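Beta-lactamase-related domain-containing protein (Bacteroides dorei DSM 17855, PDB 5TGF) is a putative beta-lactamase-related hydrolase whose chain also carries a calcium-binding site. Local coordinates at residues E313-D318 / S322-P327. Numbering follows the deposited sequence.
Sequences EANKKD and SFYGSP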
# COMPACT_ATOMS: atom_id res chain seq x y z
N GLU A 313 21.30 2.06 3.10
CA GLU A 313 20.27 2.15 4.11
C GLU A 313 19.27 3.22 3.74
O GLU A 313 19.62 4.27 3.19
CB GLU A 313 20.87 2.44 5.50
CG GLU A 313 21.68 1.28 6.02
CD GLU A 313 22.20 1.51 7.42
OE1 GLU A 313 21.45 1.24 8.38
OE2 GLU A 313 23.33 2.01 7.52
N ALA A 314 18.03 2.95 4.12
CA ALA A 314 16.93 3.85 3.90
C ALA A 314 17.12 5.15 4.68
O ALA A 314 16.71 6.21 4.22
CB ALA A 314 15.64 3.16 4.32
N ASN A 315 17.73 5.06 5.88
CA ASN A 315 17.86 6.23 6.78
C ASN A 315 19.34 6.57 6.92
O ASN A 315 20.13 5.75 7.41
CB ASN A 315 17.28 5.91 8.16
CG ASN A 315 15.81 5.54 8.10
OD1 ASN A 315 14.96 6.38 7.83
ND2 ASN A 315 15.50 4.27 8.35
N LYS A 316 19.72 7.73 6.38
CA LYS A 316 21.13 8.05 6.14
C LYS A 316 21.58 9.15 7.10
O LYS A 316 20.74 9.87 7.65
CB LYS A 316 21.32 8.48 4.70
CG LYS A 316 20.85 7.43 3.70
CD LYS A 316 21.25 7.82 2.30
CE LYS A 316 20.85 6.75 1.31
NZ LYS A 316 21.50 5.43 1.52
N LYS A 317 22.90 9.31 7.24
CA LYS A 317 23.46 10.13 8.32
C LYS A 317 23.15 11.61 8.16
O LYS A 317 23.03 12.32 9.14
CB LYS A 317 24.97 9.88 8.44
N ASP A 318 22.89 12.08 6.94
CA ASP A 318 22.47 13.46 6.75
C ASP A 318 20.99 13.72 7.08
O ASP A 318 20.45 14.81 6.83
CB ASP A 318 22.79 13.91 5.32
CG ASP A 318 22.17 12.98 4.26
OD1 ASP A 318 21.31 12.14 4.61
OD2 ASP A 318 22.59 13.09 3.08
N SER A 322 14.36 7.46 2.92
CA SER A 322 13.56 7.09 1.76
C SER A 322 12.14 6.67 2.17
O SER A 322 11.30 6.41 1.30
CB SER A 322 14.24 5.97 0.97
OG SER A 322 14.53 4.86 1.79
N PHE A 323 11.90 6.50 3.47
CA PHE A 323 10.54 6.20 3.97
C PHE A 323 9.88 7.43 4.61
O PHE A 323 8.87 7.97 4.09
CB PHE A 323 10.63 5.03 4.95
CG PHE A 323 9.30 4.58 5.48
CD1 PHE A 323 8.31 4.09 4.62
CD2 PHE A 323 9.07 4.51 6.84
CE1 PHE A 323 7.09 3.65 5.11
CE2 PHE A 323 7.87 4.02 7.35
CZ PHE A 323 6.87 3.59 6.47
N TYR A 324 10.48 7.92 5.69
CA TYR A 324 9.89 9.05 6.44
C TYR A 324 9.95 10.39 5.73
O TYR A 324 9.19 11.29 6.08
CB TYR A 324 10.52 9.16 7.83
CG TYR A 324 10.28 7.93 8.68
CD1 TYR A 324 9.02 7.67 9.21
CD2 TYR A 324 11.28 7.03 8.96
CE1 TYR A 324 8.79 6.59 9.98
CE2 TYR A 324 11.06 5.92 9.75
CZ TYR A 324 9.79 5.74 10.28
OH TYR A 324 9.52 4.63 11.01
N GLY A 325 10.84 10.52 4.74
CA GLY A 325 10.98 11.78 4.00
C GLY A 325 10.01 11.93 2.84
O GLY A 325 9.81 13.02 2.33
N SER A 326 9.38 10.82 2.44
CA SER A 326 8.60 10.80 1.20
C SER A 326 7.46 11.81 1.06
O SER A 326 7.26 12.37 -0.03
CB SER A 326 8.04 9.40 1.01
OG SER A 326 9.14 8.50 0.86
N PRO A 327 6.71 12.10 2.16
CA PRO A 327 5.66 13.12 2.00
C PRO A 327 6.15 14.51 1.64
O PRO A 327 5.29 15.37 1.36
CB PRO A 327 5.01 13.19 3.41
CG PRO A 327 5.39 11.96 4.07
CD PRO A 327 6.69 11.49 3.50
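First torsions set Ser322 OG against Ala314 and bring Asn315 to the ring edge of Tyr324. In Ser322, chi1 of 54° sets OG between the backbone N and the carbonyl carbon and lays it against Ala314, with OG 3.2 Å from Ala314 CB. Tyr324 and Asn315 both hold CG beside the backbone N, Tyr324 at chi1 of -62°, and the amide comes up to the edge of the phenol ring. There Asn315 OD1 lies 3.9 Å from Tyr324 CD2, close to the ring plane, with amide and ring planes 28° apart. A single backbone hydrogen bond joins the two segments, Ser322 N to Ala314 O, 3.0 Å long. The polar ends of the touching side chains are gripped by neighbours: Ser322 OG bonds to Trp289 O, whereas Asn315 OD1 bonds to Ser321 OG, which also bonds to the backbone N atoms of Phe323 and Tyr324. One face of the Tyr324 ring is covered by Phe323, whose CD2 stands 3.6 Å above its centre; the ring also makes a cation-pi contact with Lys255, and its hydroxyl bonds to a glycerol. Within 313-318, Lys316 curls back to donate from NZ to Glu313 O at 2.8 Å, and NZ also reaches Gln311 O. From Phe323 to Ser326 the chain makes a type I beta turn, closed by a weak Ser326 N to Phe323 O bond. The Ala314-Ser322 bond closes an excursion within the long connection from strand 302-307 of the six-stranded antiparallel sheet to the C-terminal helix 328-337, a strand-to-helix connection in the beta-lactamase-like fold.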